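Local coordinates for probable methyltransferase (Bordetella pertussis, PDB 3KTY), which probably methylates RNA with S-adenosyl-L-methionine as the methyl donor, as a member of the TrmH (SpoU) family of SPOUT methyltransferases, at residues 38-43 and 76-81; 84-89 and 98-103; 30-35 and 63-68; 13-18 and 159-164. One frame throughout, in Å; residues are numbered along the deposited sequence.

How the contacts relate
Contacts 1, 2 and 4 are buried and rest on one parallel sheet, the middle layer of an alpha-beta-alpha sandwich; contact 3 is partly buried and joins two helices. Contacts 1 and 4 use neighbouring strands but opposite faces: 76-81 packs on one, 159-164 on the other, where helix 21-33 of contact 3 also lies. Contact 2 meets contact 4 at Ala164, which touches Leu88 and Ile102. Chemistry follows position. The sheet contacts consist of apolar side chains, whereas contact 3 adds a lysine and an aspartate toward the periphery. Contacts 2 and 3 lie on opposite sides of the chain's centre, yet both, like contact 4, reach the second subunit.

Contact 1: 38-43 and 76-81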
loop_
_atom_site.group_PDB
_atom_site.type_symbol
_atom_site.label_atom_id
_atom_site.label_comp_id
_atom_site.label_asym_id
_atom_site.label_seq_id
_atom_site.Cartn_x
_atom_site.Cartn_y
_atom_site.Cartn_z
ATOM N N GLU A 38 -15.298 -7.587 2.038
ATOM C CA GLU A 38 -16.110 -7.838 0.844
ATOM C C GLU A 38 -15.336 -7.844 -0.466
ATOM O O GLU A 38 -15.046 -6.796 -1.058
ATOM C CB GLU A 38 -17.251 -6.817 0.751
ATOM C CG GLU A 38 -18.603 -7.423 0.613
ATOM C CD GLU A 38 -19.033 -8.118 1.879
ATOM O OE1 GLU A 38 -19.193 -7.410 2.902
ATOM O OE2 GLU A 38 -19.201 -9.364 1.851
ATOM N N LEU A 39 -15.053 -9.039 -0.949
ATOM C CA LEU A 39 -14.317 -9.200 -2.193
ATOM C C LEU A 39 -15.176 -9.906 -3.246
ATOM O O LEU A 39 -15.776 -10.924 -2.980
ATOM C CB LEU A 39 -13.053 -10.013 -1.950
ATOM C CG LEU A 39 -12.209 -10.362 -3.189
ATOM C CD1 LEU A 39 -11.453 -9.171 -3.736
ATOM C CD2 LEU A 39 -11.229 -11.438 -2.802
ATOM N N VAL A 40 -15.187 -9.344 -4.445
ATOM C CA VAL A 40 -15.968 -9.827 -5.533
ATOM C C VAL A 40 -15.095 -10.067 -6.758
ATOM O O VAL A 40 -14.297 -9.220 -7.144
ATOM C CB VAL A 40 -17.088 -8.789 -5.906
ATOM C CG1 VAL A 40 -17.938 -9.350 -7.063
ATOM C CG2 VAL A 40 -17.973 -8.494 -4.713
ATOM N N LEU A 41 -15.263 -11.209 -7.380
ATOM C CA LEU A 41 -14.568 -11.526 -8.620
ATOM C C LEU A 41 -15.532 -11.559 -9.805
ATOM O O LEU A 41 -16.586 -12.169 -9.714
ATOM C CB LEU A 41 -13.982 -12.911 -8.507
ATOM C CG LEU A 41 -12.966 -13.226 -7.386
ATOM C CD1 LEU A 41 -12.303 -14.505 -7.739
ATOM C CD2 LEU A 41 -11.931 -12.136 -7.296
ATOM N N VAL A 42 -15.167 -10.916 -10.910
ATOM C CA VAL A 42 -15.942 -10.997 -12.135
ATOM C C VAL A 42 -15.164 -11.759 -13.224
ATOM O O VAL A 42 -14.020 -11.415 -13.540
ATOM C CB VAL A 42 -16.314 -9.595 -12.651
ATOM C CG1 VAL A 42 -16.817 -9.658 -14.097
ATOM C CG2 VAL A 42 -17.352 -8.946 -11.730
ATOM N N ALA A 43 -15.775 -12.806 -13.765
ATOM C CA ALA A 43 -15.227 -13.563 -14.896
ATOM C C ALA A 43 -13.816 -14.053 -14.646
ATOM O O ALA A 43 -12.917 -13.756 -15.405
ATOM C CB ALA A 43 -15.278 -12.743 -16.199
ATOM N N GLU A 76 -21.946 -6.170 -14.676
ATOM C CA GLU A 76 -23.342 -5.808 -14.427
ATOM C C GLU A 76 -23.890 -6.454 -13.157
ATOM O O GLU A 76 -24.419 -5.757 -12.296
ATOM C CB GLU A 76 -24.217 -6.172 -15.639
ATOM C CG GLU A 76 -24.018 -5.247 -16.839
ATOM C CD GLU A 76 -22.952 -5.726 -17.833
ATOM O OE1 GLU A 76 -22.120 -6.591 -17.471
ATOM O OE2 GLU A 76 -22.953 -5.230 -18.988
ATOM N N GLU A 77 -23.806 -7.782 -13.057
ATOM C CA GLU A 77 -24.212 -8.478 -11.842
ATOM C C GLU A 77 -23.536 -7.912 -10.568
ATOM O O GLU A 77 -24.201 -7.644 -9.536
ATOM C CB GLU A 77 -23.896 -9.960 -11.967
ATOM C CG GLU A 77 -24.483 -10.806 -10.823
ATOM C CD GLU A 77 -26.053 -10.884 -10.883
ATOM O OE1 GLU A 77 -26.675 -10.360 -11.843
ATOM O OE2 GLU A 77 -26.664 -11.495 -9.982
ATOM N N ALA A 78 -22.211 -7.726 -10.645
ATOM C CA ALA A 78 -21.429 -7.213 -9.500
ATOM C C ALA A 78 -21.817 -5.767 -9.098
ATOM O O ALA A 78 -21.832 -5.406 -7.917
ATOM C CB ALA A 78 -19.946 -7.353 -9.744
ATOM N N LEU A 79 -22.195 -4.972 -10.086
ATOM C CA LEU A 79 -22.669 -3.609 -9.838
ATOM C C LEU A 79 -24.140 -3.453 -9.454
ATOM O O LEU A 79 -24.544 -2.390 -8.951
ATOM C CB LEU A 79 -22.348 -2.708 -11.028
ATOM C CG LEU A 79 -20.831 -2.643 -11.199
ATOM C CD1 LEU A 79 -20.387 -1.684 -12.262
ATOM C CD2 LEU A 79 -20.214 -2.281 -9.862
ATOM N N ALA A 80 -24.953 -4.488 -9.636
ATOM C CA ALA A 80 -26.377 -4.288 -9.356
ATOM C C ALA A 80 -26.626 -3.629 -7.997
ATOM O O ALA A 80 -27.374 -2.684 -7.929
ATOM C CB ALA A 80 -27.193 -5.579 -9.504
ATOM N N PRO A 81 -25.995 -4.101 -6.912
ATOM C CA PRO A 81 -26.379 -3.378 -5.692
ATOM C C PRO A 81 -25.513 -2.135 -5.406
ATOM O O PRO A 81 -25.635 -1.505 -4.370
ATOM C CB PRO A 81 -26.201 -4.419 -4.577
ATOM C CG PRO A 81 -25.478 -5.612 -5.211
ATOM C CD PRO A 81 -25.099 -5.228 -6.621
#
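Ala78 packs its methyl group onto Val40 and Val42, and so seats helix 75-79 on one face of the parallel sheet of an alpha-beta-alpha sandwich. Residues 40 and 42 are alternate positions of strand 39-42, which places both valines on the face turned to the helix, while Leu41 between them points away. Branching at CB lets each valine offer a methyl without a long, flexible chain. From Val40 it is CG1, set trans to the backbone N (chi1 -179°), that reaches Ala78 CB at 3.9 Å; from Val42 it is the other branch, CG2, lying beside its own backbone N. These two methyls stand 4.7 Å apart, and the single carbon of Ala78 rests against both. A small residue suits this spot because the helix can then come close to the strand, with the CA atoms of Val42 and Ala78 7.2 Å apart. Ile14 of the adjoining strand 11-16 and His72 of strand 70-72 also touch Ala78, adding to its buried surroundings.

The solvent side is looser: Glu76 and Glu77 are exposed, where charge is easily solvated, and so are Ala80 and Pro81 further along the chain. Back on the packed side, the shortest approach joins Val42 CG2 to Ala78 CB, at 3.6 Å.

Contact 2: 84-89 and 98-103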
loop_
_atom_site.group_PDB
_atom_site.type_symbol
_atom_site.label_atom_id
_atom_site.label_comp_id
_atom_site.label_asym_id
_atom_site.label_seq_id
_atom_site.Cartn_x
_atom_site.Cartn_y
_atom_site.Cartn_z
ATOM N N LEU A 84 -22.402 3.679 -5.824
ATOM C CA LEU A 84 -21.273 4.525 -6.233
ATOM C C LEU A 84 -20.051 3.640 -6.524
ATOM O O LEU A 84 -19.501 2.996 -5.628
ATOM C CB LEU A 84 -20.939 5.568 -5.154
ATOM C CG LEU A 84 -19.703 6.415 -5.480
ATOM C CD1 LEU A 84 -19.879 7.176 -6.794
ATOM C CD2 LEU A 84 -19.298 7.383 -4.316
ATOM N N ALA A 85 -19.655 3.585 -7.786
ATOM C CA ALA A 85 -18.636 2.656 -8.180
ATOM C C ALA A 85 -17.509 3.380 -8.830
ATOM O O ALA A 85 -17.725 4.119 -9.779
ATOM C CB ALA A 85 -19.182 1.601 -9.114
ATOM N N PHE A 86 -16.302 3.160 -8.323
ATOM C CA PHE A 86 -15.115 3.733 -8.970
ATOM C C PHE A 86 -14.380 2.746 -9.849
ATOM O O PHE A 86 -14.035 1.640 -9.411
ATOM C CB PHE A 86 -14.144 4.293 -7.931
ATOM C CG PHE A 86 -14.682 5.441 -7.186
ATOM C CD1 PHE A 86 -14.521 6.729 -7.683
ATOM C CD2 PHE A 86 -15.363 5.251 -5.988
ATOM C CE1 PHE A 86 -15.006 7.825 -6.972
ATOM C CE2 PHE A 86 -15.863 6.339 -5.260
ATOM C CZ PHE A 86 -15.687 7.623 -5.758
ATOM N N ALA A 87 -14.148 3.140 -11.090
ATOM C CA ALA A 87 -13.226 2.396 -11.936
ATOM C C ALA A 87 -11.777 2.803 -11.592
ATOM O O ALA A 87 -11.351 3.920 -11.878
ATOM C CB ALA A 87 -13.503 2.686 -13.371
ATOM N N LEU A 88 -11.014 1.885 -11.017
ATOM C CA LEU A 88 -9.605 2.139 -10.705
ATOM C C LEU A 88 -8.630 1.848 -11.866
ATOM O O LEU A 88 -8.559 0.734 -12.395
ATOM C CB LEU A 88 -9.207 1.320 -9.480
ATOM C CG LEU A 88 -7.945 1.812 -8.778
ATOM C CD1 LEU A 88 -7.821 3.301 -8.962
ATOM C CD2 LEU A 88 -7.988 1.468 -7.316
ATOM N N THR A 89 -7.855 2.844 -12.251
ATOM C CA THR A 89 -6.929 2.663 -13.366
ATOM C C THR A 89 -5.481 3.121 -13.109
ATOM O O THR A 89 -5.154 3.751 -12.077
ATOM C CB THR A 89 -7.432 3.421 -14.577
ATOM O OG1 THR A 89 -7.177 4.816 -14.384
ATOM C CG2 THR A 89 -8.934 3.205 -14.762
ATOM N N PRO A 98 -6.466 14.901 -16.044
ATOM C CA PRO A 98 -6.432 13.944 -14.919
ATOM C C PRO A 98 -7.805 13.630 -14.304
ATOM O O PRO A 98 -8.509 14.548 -13.860
ATOM C CB PRO A 98 -5.549 14.646 -13.871
ATOM C CG PRO A 98 -5.391 16.071 -14.349
ATOM C CD PRO A 98 -5.540 16.028 -15.844
ATOM N N PRO A 99 -8.165 12.336 -14.245
ATOM C CA PRO A 99 -9.399 11.962 -13.535
ATOM C C PRO A 99 -9.194 12.226 -12.050
ATOM O O PRO A 99 -8.076 12.622 -11.658
ATOM C CB PRO A 99 -9.527 10.459 -13.786
ATOM C CG PRO A 99 -8.118 9.998 -14.072
ATOM C CD PRO A 99 -7.314 11.178 -14.568
ATOM N N CYS A 100 -10.228 12.023 -11.236
ATOM C CA CYS A 100 -10.041 12.255 -9.811
ATOM C C CYS A 100 -9.085 11.179 -9.262
ATOM O O CYS A 100 -9.029 10.061 -9.768
ATOM C CB CYS A 100 -11.375 12.324 -9.057
ATOM S SG CYS A 100 -11.922 10.778 -8.337
ATOM N N ASP A 101 -8.303 11.531 -8.257
ATOM C CA ASP A 101 -7.362 10.581 -7.717
ATOM C C ASP A 101 -7.979 9.815 -6.573
ATOM O O ASP A 101 -9.005 10.211 -6.028
ATOM C CB ASP A 101 -6.040 11.255 -7.286
ATOM C CG ASP A 101 -6.202 12.252 -6.129
ATOM O OD1 ASP A 101 -7.040 12.076 -5.205
ATOM O OD2 ASP A 101 -5.433 13.228 -6.139
ATOM N N ILE A 102 -7.321 8.734 -6.192
ATOM C CA ILE A 102 -7.836 7.825 -5.181
ATOM C C ILE A 102 -8.135 8.545 -3.872
ATOM O O ILE A 102 -8.952 8.094 -3.095
ATOM C CB ILE A 102 -6.838 6.650 -4.940
ATOM C CG1 ILE A 102 -7.437 5.620 -4.011
ATOM C CG2 ILE A 102 -5.479 7.161 -4.379
ATOM C CD1 ILE A 102 -8.613 4.900 -4.629
ATOM N N ARG A 103 -7.450 9.654 -3.612
ATOM C CA ARG A 103 -7.675 10.389 -2.370
ATOM C C ARG A 103 -9.002 11.195 -2.424
ATOM O O ARG A 103 -9.756 11.185 -1.480
ATOM C CB ARG A 103 -6.451 11.243 -2.020
ATOM C CG ARG A 103 -6.679 12.322 -0.993
ATOM C CD ARG A 103 -6.066 12.024 0.376
ATOM N NE ARG A 103 -4.840 11.201 0.403
ATOM C CZ ARG A 103 -3.672 11.589 0.906
ATOM N NH1 ARG A 103 -3.526 12.829 1.385
ATOM N NH2 ARG A 103 -2.651 10.739 0.947
#
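Leu88 and Ile102 meet through their terminal methyls, and Phe86 and Cys100 make a second, equally light touch beside them. The CB of Leu88 leaves strand 84-89 well short of the other segment, 6.1 Å from Ile102 CD1. Its CG has closed the gap to 5.2 Å, and there the chain forks: CD1 stays at 4.7 Å, while CD2 comes to 4.4 Å from Ile102 CD1. Ile102 answers with its longer branch. With CG1 trans to the backbone N (chi1 -173°), its ethyl arm stretches from the start of helix 102-115 toward the strand. Two residues earlier on the strand, Phe86 brings CE1 to 4.5 Å from Cys100 SG; the sulfur stands obliquely to the ring, a soft, polarisable neighbour for an aromatic surface. Asp101 points away from the strand and occupies the N-cap position of helix 102-115; its OD2 also bonds Tyr170 OH of the second subunit. The contact thus closes a short link between a strand of the parallel sheet and the helix that follows it: helix 102-115 packs on Phe86, strand 142-145 runs alongside strand 84-89, and Ala164 of helix 157-172 touches both Leu88 and Ile102.

Contact 3: 30-35 and 63-68; sequences AIKTMG and LDVLER
Ile31 extends its ethyl branch from helix 21-33 to Val65 of helix 63-67, CD1 lying 4.1 Å from Val65 CG1. A beta-branched residue on each helix gives each a compact apolar surface where the pair turns toward the sheet. Lys32 comes next, on the outer side of that pairing. Its methylenes run extended past Val65, with CD 4.1 Å from Val65 CG2, so the aliphatic part extends the apolar patch before the charge begins. The lysine side chain crosses that of Asp64 at about a right angle, and NZ lies 3.7 Å from Asp64 OD2, a long salt bridge, and about as far from OD1. Its stronger partner is Gly61 O, to which NZ donates a hydrogen bond. Asp64 CG sits between its own backbone N and carbonyl carbon (chi1 63°), which folds the carboxylate back over the helix, where OD2 accepts a weak bond from Val65 N. Both helices belong to one outer layer of the alpha-beta-alpha sandwich. Thr33 takes no part in the pairing; its OG1 donates a hydrogen bond to Ala30 O at 2.8 Å. Met34, a selenomethionine here, packs instead on helix 157-172 and on Leu163 of the second subunit. Gly35 ends the helix in a Schellman motif, at a positive phi of 93° that glycine adopts readily, its N bonded to Lys32 O.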
loop_
_atom_site.group_PDB
_atom_site.type_symbol
_atom_site.label_atom_id
_atom_site.label_comp_id
_atom_site.label_asym_id
_atom_site.label_seq_id
_atom_site.Cartn_x
_atom_site.Cartn_y
_atom_site.Cartn_z
ATOM N N ALA A 30 -4.870 -8.312 1.786
ATOM C CA ALA A 30 -4.834 -6.848 1.648
ATOM C C ALA A 30 -6.094 -6.160 2.210
ATOM O O ALA A 30 -5.988 -5.305 3.080
ATOM C CB ALA A 30 -4.639 -6.457 0.191
ATOM N N ILE A 31 -7.293 -6.504 1.732
ATOM C CA ILE A 31 -8.452 -5.747 2.235
ATOM C C ILE A 31 -8.787 -6.022 3.689
ATOM O O ILE A 31 -9.223 -5.144 4.422
ATOM C CB ILE A 31 -9.729 -5.805 1.336
ATOM C CG1 ILE A 31 -10.294 -7.221 1.244
ATOM C CG2 ILE A 31 -9.449 -5.221 -0.055
ATOM C CD1 ILE A 31 -11.612 -7.251 0.506
ATOM N N LYS A 32 -8.571 -7.244 4.129
ATOM C CA LYS A 32 -8.835 -7.491 5.515
ATOM C C LYS A 32 -7.957 -6.621 6.403
ATOM O O LYS A 32 -8.434 -6.129 7.419
ATOM C CB LYS A 32 -8.653 -8.963 5.871
ATOM C CG LYS A 32 -9.333 -9.296 7.166
ATOM C CD LYS A 32 -9.245 -10.768 7.458
ATOM C CE LYS A 32 -10.146 -11.144 8.633
ATOM N NZ LYS A 32 -9.549 -12.281 9.383
ATOM N N THR A 33 -6.676 -6.455 6.049
ATOM C CA THR A 33 -5.788 -5.659 6.893
ATOM C C THR A 33 -6.260 -4.220 7.052
ATOM O O THR A 33 -5.876 -3.544 8.001
ATOM C CB THR A 33 -4.297 -5.635 6.419
ATOM O OG1 THR A 33 -4.164 -4.864 5.212
ATOM C CG2 THR A 33 -3.798 -7.014 6.195
HETATM N N MSE A 34 -7.039 -3.751 6.092
HETATM C CA MSE A 34 -7.626 -2.423 6.112
HETATM C C MSE A 34 -9.017 -2.418 6.735
HETATM O O MSE A 34 -9.672 -1.396 6.793
HETATM C CB MSE A 34 -7.664 -1.832 4.680
HETATM C CG MSE A 34 -6.219 -1.597 4.069
HETATM SE SE MSE A 34 -5.062 -0.533 5.307
HETATM C CE MSE A 34 -3.353 -1.412 4.950
ATOM N N GLY A 35 -9.478 -3.569 7.191
ATOM C CA GLY A 35 -10.780 -3.635 7.818
ATOM C C GLY A 35 -11.935 -3.992 6.889
ATOM O O GLY A 35 -13.071 -3.975 7.319
ATOM N N LEU A 63 -8.750 -16.046 5.327
ATOM C CA LEU A 63 -9.384 -17.157 4.622
ATOM C C LEU A 63 -10.901 -17.022 4.557
ATOM O O LEU A 63 -11.526 -17.459 3.588
ATOM C CB LEU A 63 -9.015 -18.477 5.262
ATOM C CG LEU A 63 -8.319 -19.314 4.203
ATOM C CD1 LEU A 63 -7.367 -20.357 4.831
ATOM C CD2 LEU A 63 -9.372 -19.954 3.271
ATOM N N ASP A 64 -11.467 -16.437 5.610
ATOM C CA ASP A 64 -12.877 -16.089 5.668
ATOM C C ASP A 64 -13.311 -15.095 4.574
ATOM O O ASP A 64 -14.360 -15.251 3.986
ATOM C CB ASP A 64 -13.216 -15.533 7.068
ATOM C CG ASP A 64 -12.456 -14.227 7.398
ATOM O OD1 ASP A 64 -12.880 -13.514 8.355
ATOM O OD2 ASP A 64 -11.456 -13.910 6.700
ATOM N N VAL A 65 -12.518 -14.064 4.317
ATOM C CA VAL A 65 -12.879 -13.083 3.309
ATOM C C VAL A 65 -12.892 -13.799 1.973
ATOM O O VAL A 65 -13.738 -13.536 1.098
ATOM C CB VAL A 65 -11.864 -11.902 3.295
ATOM C CG1 VAL A 65 -11.948 -11.073 2.015
ATOM C CG2 VAL A 65 -12.074 -11.024 4.492
ATOM N N LEU A 66 -11.946 -14.719 1.855
ATOM C CA LEU A 66 -11.678 -15.467 0.648
ATOM C C LEU A 66 -12.785 -16.464 0.354
ATOM O O LEU A 66 -13.202 -16.601 -0.777
ATOM C CB LEU A 66 -10.375 -16.222 0.805
ATOM C CG LEU A 66 -10.002 -16.982 -0.460
ATOM C CD1 LEU A 66 -9.759 -16.041 -1.654
ATOM C CD2 LEU A 66 -8.781 -17.898 -0.204
ATOM N N GLU A 67 -13.251 -17.156 1.386
ATOM C CA GLU A 67 -14.371 -18.079 1.260
ATOM C C GLU A 67 -15.617 -17.343 0.812
ATOM O O GLU A 67 -16.217 -17.699 -0.186
ATOM C CB GLU A 67 -14.658 -18.755 2.592
ATOM C CG GLU A 67 -13.834 -19.971 2.863
ATOM C CD GLU A 67 -13.683 -20.250 4.353
ATOM O OE1 GLU A 67 -14.021 -19.356 5.171
ATOM O OE2 GLU A 67 -13.214 -21.358 4.705
ATOM N N ARG A 68 -15.988 -16.305 1.554
ATOM C CA ARG A 68 -17.205 -15.542 1.284
ATOM C C ARG A 68 -17.219 -14.740 -0.007
ATOM O O ARG A 68 -18.238 -14.153 -0.337
ATOM C CB ARG A 68 -17.513 -14.587 2.447
ATOM C CG ARG A 68 -17.860 -15.311 3.761
ATOM C CD ARG A 68 -18.222 -14.323 4.882
ATOM N NE ARG A 68 -17.074 -13.522 5.342
ATOM C CZ ARG A 68 -16.734 -12.299 4.913
ATOM N NH1 ARG A 68 -15.667 -11.711 5.443
ATOM N NH2 ARG A 68 -17.438 -11.659 3.975
#

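Contact 4: 13-18 and 159-164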
loop_
_atom_site.group_PDB
_atom_site.type_symbol
_atom_site.label_atom_id
_atom_site.label_comp_id
_atom_site.label_asym_id
_atom_site.label_seq_id
_atom_site.Cartn_x
_atom_site.Cartn_y
_atom_site.Cartn_z
ATOM N N PHE A 13 -14.840 -4.512 -3.088
ATOM C CA PHE A 13 -13.724 -4.493 -4.049
ATOM C C PHE A 13 -13.903 -5.561 -5.106
ATOM O O PHE A 13 -13.958 -6.753 -4.818
ATOM C CB PHE A 13 -12.374 -4.680 -3.339
ATOM C CG PHE A 13 -12.120 -3.660 -2.256
ATOM C CD1 PHE A 13 -11.307 -2.570 -2.491
ATOM C CD2 PHE A 13 -12.746 -3.768 -1.033
ATOM C CE1 PHE A 13 -11.093 -1.612 -1.507
ATOM C CE2 PHE A 13 -12.533 -2.837 -0.049
ATOM C CZ PHE A 13 -11.716 -1.759 -0.283
ATOM N N ILE A 14 -13.968 -5.103 -6.341
ATOM C CA ILE A 14 -14.258 -5.935 -7.473
ATOM C C ILE A 14 -13.075 -6.124 -8.408
ATOM O O ILE A 14 -12.614 -5.181 -9.040
ATOM C CB ILE A 14 -15.471 -5.386 -8.244
ATOM C CG1 ILE A 14 -16.613 -5.200 -7.244
ATOM C CG2 ILE A 14 -15.870 -6.378 -9.384
ATOM C CD1 ILE A 14 -17.914 -4.716 -7.858
HETATM N N MSE A 15 -12.597 -7.363 -8.497
HETATM C CA MSE A 15 -11.531 -7.691 -9.433
HETATM C C MSE A 15 -12.072 -8.307 -10.715
HETATM O O MSE A 15 -12.709 -9.359 -10.677
HETATM C CB MSE A 15 -10.591 -8.710 -8.795
HETATM C CG MSE A 15 -9.770 -8.198 -7.615
HETATM SE SE MSE A 15 -8.905 -9.751 -6.803
HETATM C CE MSE A 15 -7.326 -9.944 -7.994
ATOM N N THR A 16 -11.817 -7.681 -11.850
ATOM C CA THR A 16 -12.254 -8.282 -13.104
ATOM C C THR A 16 -11.204 -9.145 -13.842
ATOM O O THR A 16 -10.042 -8.768 -14.014
ATOM C CB THR A 16 -12.802 -7.237 -14.081
ATOM O OG1 THR A 16 -11.722 -6.430 -14.555
ATOM C CG2 THR A 16 -13.871 -6.376 -13.420
ATOM N N GLN A 17 -11.646 -10.314 -14.283
ATOM C CA GLN A 17 -10.790 -11.231 -15.016
ATOM C C GLN A 17 -9.541 -11.671 -14.241
ATOM O O GLN A 17 -8.505 -11.890 -14.849
ATOM C CB GLN A 17 -10.380 -10.612 -16.349
ATOM C CG GLN A 17 -11.347 -10.850 -17.464
ATOM C CD GLN A 17 -12.304 -9.700 -17.660
ATOM O OE1 GLN A 17 -13.458 -9.748 -17.218
ATOM N NE2 GLN A 17 -11.837 -8.657 -18.339
ATOM N N PRO A 18 -9.629 -11.799 -12.901
ATOM C CA PRO A 18 -8.419 -12.239 -12.201
ATOM C C PRO A 18 -7.877 -13.463 -12.884
ATOM O O PRO A 18 -8.613 -14.398 -13.142
ATOM C CB PRO A 18 -8.932 -12.633 -10.808
ATOM C CG PRO A 18 -10.418 -12.766 -10.959
ATOM C CD PRO A 18 -10.758 -11.710 -11.973
ATOM N N GLN A 159 -1.436 -4.591 -4.925
ATOM C CA GLN A 159 -0.822 -3.384 -4.389
ATOM C C GLN A 159 -1.727 -2.189 -4.653
ATOM O O GLN A 159 -2.063 -1.446 -3.727
ATOM C CB GLN A 159 0.559 -3.216 -4.981
ATOM C CG GLN A 159 1.496 -4.338 -4.507
ATOM C CD GLN A 159 2.683 -4.583 -5.438
ATOM O OE1 GLN A 159 3.008 -3.743 -6.297
ATOM N NE2 GLN A 159 3.344 -5.738 -5.267
ATOM N N ALA A 160 -2.193 -2.059 -5.896
ATOM C CA ALA A 160 -3.254 -1.122 -6.188
ATOM C C ALA A 160 -4.363 -1.258 -5.143
ATOM O O ALA A 160 -4.783 -0.267 -4.546
ATOM C CB ALA A 160 -3.807 -1.312 -7.566
ATOM N N LEU A 161 -4.789 -2.489 -4.885
ATOM C CA LEU A 161 -5.860 -2.729 -3.918
ATOM C C LEU A 161 -5.513 -2.263 -2.507
ATOM O O LEU A 161 -6.348 -1.669 -1.803
ATOM C CB LEU A 161 -6.246 -4.204 -3.869
ATOM C CG LEU A 161 -7.444 -4.502 -4.730
ATOM C CD1 LEU A 161 -7.943 -5.904 -4.463
ATOM C CD2 LEU A 161 -8.502 -3.505 -4.423
ATOM N N GLN A 162 -4.305 -2.561 -2.064
ATOM C CA GLN A 162 -3.945 -2.137 -0.728
ATOM C C GLN A 162 -3.989 -0.584 -0.610
ATOM O O GLN A 162 -4.540 -0.031 0.359
ATOM C CB GLN A 162 -2.576 -2.698 -0.350
ATOM C CG GLN A 162 -2.341 -2.732 1.143
ATOM C CD GLN A 162 -0.961 -3.254 1.487
ATOM O OE1 GLN A 162 -0.624 -3.442 2.664
ATOM N NE2 GLN A 162 -0.149 -3.498 0.453
ATOM N N LEU A 163 -3.417 0.109 -1.600
ATOM C CA LEU A 163 -3.480 1.555 -1.591
ATOM C C LEU A 163 -4.947 2.018 -1.516
ATOM O O LEU A 163 -5.280 2.834 -0.688
ATOM C CB LEU A 163 -2.739 2.180 -2.787
ATOM C CG LEU A 163 -1.254 1.981 -2.684
ATOM C CD1 LEU A 163 -0.548 2.803 -3.711
ATOM C CD2 LEU A 163 -0.801 2.349 -1.299
ATOM N N ALA A 164 -5.803 1.511 -2.389
ATOM C CA ALA A 164 -7.217 1.919 -2.388
ATOM C C ALA A 164 -7.903 1.680 -1.049
ATOM O O ALA A 164 -8.621 2.530 -0.507
ATOM C CB ALA A 164 -7.958 1.172 -3.456
#
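With chi1 at -56°, Phe13 holds its ring beside its own backbone N and opposite the carbonyl carbon, which turns the ring toward Leu161; there a chi1 of -97° carries the leucine fork between Phe13 and Met15. The two side chains pass obliquely, and Leu161 CD2 comes within 3.5 Å of Phe13 CD1. The same methyl lies 4.2 Å from Phe13 CB, so it spans the root of the aromatic group as well as its ring. Leucine suits the helix here because its fork serves two partners: while CD2 takes Phe13, CD1 turns to Met15 CG at 4.3 Å. Met15, a selenomethionine in this crystal, touches the helix through CG alone, at the start of its unbranched chain. Ile14 between them points away into the opposite layer. Phe36 adds an edge-to-face contact with the ring of Phe13. The chain is the N-terminal part of a longer protein and falls in the SpoU (SPOUT) methylase family region, an alpha-beta-alpha sandwich in which strand 11-16 lies between strands 39-42 and 121-125 and helix 157-172 lies across its face; Ala27 of helix 21-33 touches both Met15 and Leu161, and Leu125 of strand 121-125 packs against Leu161 from the sheet.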